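Local coordinates for protein extracellular ligand-binding receptor (Desulfitobacterium hafniense, PDB 4Q6B) that probably captures leucine and perhaps related amino acids outside the cell and hands them to an ABC transporter for uptake, at residues Leu30-Gln35 with Ala288-Val293. Numbering follows the deposited sequence. Where two conformers were deposited one is given.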
loop_
_atom_site.group_PDB
_atom_site.type_symbol
_atom_site.label_atom_id
_atom_site.label_comp_id
_atom_site.label_asym_id
_atom_site.label_seq_id
_atom_site.Cartn_x
_atom_site.Cartn_y
_atom_site.Cartn_z
ATOM N N LEU A 30 1.937 2.587 -14.546
ATOM C CA LEU A 30 2.694 3.825 -14.798
ATOM C C LEU A 30 2.646 4.173 -16.271
ATOM O O LEU A 30 2.395 5.347 -16.632
ATOM C CB LEU A 30 4.177 3.716 -14.395
ATOM C CG LEU A 30 4.508 3.336 -12.953
ATOM C CD1 LEU A 30 5.990 3.054 -12.828
ATOM C CD2 LEU A 30 4.120 4.511 -12.011
ATOM N N GLU A 31 2.906 3.201 -17.143
ATOM C CA GLU A 31 3.001 3.483 -18.583
ATOM C C GLU A 31 1.651 3.920 -19.174
ATOM O O GLU A 31 1.580 4.855 -19.963
ATOM C CB GLU A 31 3.591 2.267 -19.329
ATOM C CG GLU A 31 3.620 2.377 -20.859
ATOM C CD GLU A 31 4.036 1.083 -21.566
ATOM O OE1 GLU A 31 3.206 0.133 -21.685
ATOM O OE2 GLU A 31 5.201 1.027 -22.013
ATOM N N LEU A 32 0.580 3.280 -18.736
ATOM C CA LEU A 32 -0.761 3.706 -19.141
ATOM C C LEU A 32 -1.045 5.165 -18.738
ATOM O O LEU A 32 -1.671 5.896 -19.497
ATOM C CB LEU A 32 -1.815 2.767 -18.539
ATOM C CG LEU A 32 -3.212 2.865 -19.148
ATOM C CD1 LEU A 32 -3.324 2.337 -20.595
ATOM C CD2 LEU A 32 -4.248 2.138 -18.288
ATOM N N ALA A 33 -0.618 5.586 -17.552
ATOM C CA ALA A 33 -0.869 6.988 -17.124
ATOM C C ALA A 33 -0.066 8.005 -17.914
ATOM O O ALA A 33 -0.567 9.061 -18.269
ATOM C CB ALA A 33 -0.577 7.126 -15.658
ATOM N N VAL A 34 1.201 7.682 -18.141
ATOM C CA VAL A 34 2.041 8.561 -18.920
ATOM C C VAL A 34 1.464 8.723 -20.326
ATOM O O VAL A 34 1.454 9.840 -20.896
ATOM C CB VAL A 34 3.447 7.978 -18.994
ATOM C CG1 VAL A 34 4.274 8.788 -19.986
ATOM C CG2 VAL A 34 4.083 8.028 -17.611
ATOM N N GLN A 35 0.959 7.628 -20.906
ATOM C CA GLN A 35 0.390 7.672 -22.263
ATOM C C GLN A 35 -0.847 8.564 -22.268
ATOM O O GLN A 35 -1.078 9.356 -23.197
ATOM C CB GLN A 35 -0.075 6.280 -22.756
ATOM C CG GLN A 35 0.973 5.175 -22.891
ATOM C CD GLN A 35 1.897 5.313 -24.100
ATOM O OE1 GLN A 35 2.804 4.487 -24.288
ATOM N NE2 GLN A 35 1.673 6.348 -24.926
ATOM N N ALA A 288 -2.431 2.139 -8.070
ATOM C CA ALA A 288 -1.702 3.126 -7.256
ATOM C C ALA A 288 -0.636 3.866 -8.082
ATOM O O ALA A 288 -0.477 5.087 -7.963
ATOM C CB ALA A 288 -1.086 2.427 -6.041
ATOM N N GLY A 289 0.089 3.129 -8.924
ATOM C CA GLY A 289 1.042 3.760 -9.851
ATOM C C GLY A 289 0.370 4.717 -10.821
ATOM O O GLY A 289 0.877 5.828 -11.091
ATOM N N TYR A 290 -0.763 4.303 -11.391
ATOM C CA TYR A 290 -1.506 5.127 -12.317
ATOM C C TYR A 290 -1.957 6.417 -11.609
ATOM O O TYR A 290 -1.717 7.544 -12.115
ATOM C CB TYR A 290 -2.686 4.310 -12.904
ATOM C CG TYR A 290 -3.500 5.064 -13.943
ATOM C CD1 TYR A 290 -4.532 5.928 -13.570
ATOM C CD2 TYR A 290 -3.242 4.903 -15.293
ATOM C CE1 TYR A 290 -5.305 6.597 -14.535
ATOM C CE2 TYR A 290 -3.969 5.575 -16.259
ATOM C CZ TYR A 290 -5.005 6.433 -15.878
ATOM O OH TYR A 290 -5.728 7.089 -16.855
ATOM N N ASP A 291 -2.580 6.286 -10.440
ATOM C CA ASP A 291 -3.036 7.494 -9.755
ATOM C C ASP A 291 -1.841 8.384 -9.363
ATOM O O ASP A 291 -1.986 9.648 -9.393
ATOM C CB ASP A 291 -3.863 7.177 -8.496
ATOM C CG ASP A 291 -5.351 6.969 -8.805
ATOM O OD1 ASP A 291 -5.804 7.120 -9.970
ATOM O OD2 ASP A 291 -6.079 6.632 -7.849
ATOM N N ALA A 292 -0.682 7.795 -9.085
ATOM C CA ALA A 292 0.433 8.641 -8.651
ATOM C C ALA A 292 0.902 9.513 -9.813
ATOM O O ALA A 292 1.249 10.655 -9.628
ATOM C CB ALA A 292 1.614 7.780 -8.160
ATOM N N VAL A 293 1.002 8.927 -10.999
ATOM C CA VAL A 293 1.422 9.663 -12.187
ATOM C C VAL A 293 0.391 10.735 -12.510
ATOM O O VAL A 293 0.755 11.887 -12.773
ATOM C CB VAL A 293 1.623 8.729 -13.419
ATOM C CG1 VAL A 293 1.766 9.554 -14.733
ATOM C CG2 VAL A 293 2.826 7.829 -13.233
#
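L30 meets the facing helix through one methyl: CD2 lies 3.6 Å from G289 O and 3.8 Å from V293 CG2, the L30 and V293 side chains crossing at about a right angle. CB points away from the partner, but with CG beside the backbone N (chi1 -57°) the branch turns back. Because G289 has no side chain, that methyl can settle against bare backbone; a CB there would sit tight against it. L32 presents its flank to the tyrosine, CD2 standing 4.0 Å from Y290 CE2. A33 directs CB toward the other helix, where it is wedged between Y290 and V293, 3.5 Å from both Y290 CD2 and V293 CG1; the second spacing is shorter than usual carbon packing. Y290 has CG anti to its N (chi1 -177°), which swings the ring alongside the 30-35 backbone and brings CE2 to 3.5 Å from A33 CA. Cutting the Y290 ring back to an alanine is likely to open a gap beside L32 and A33 and to remove a ring that F270 meets. V34 closes the row more loosely, CG2 4.0 Å from V293 CG1. No hydrogen bond links the segments, so apolar packing joins them; the axes approach to 7.9 Å at a crossing angle of -31°. On the sheet side, L30 and V293 also touch I79 of strand 75-79, while L32 packs on helix 265-278. Two helices running in roughly the same direction, 26-39 and 284-301, thus share one side of the parallel sheet in the N-terminal lobe, as expected of the two-lobed periplasmic binding protein fold, whose chain crosses between lobes.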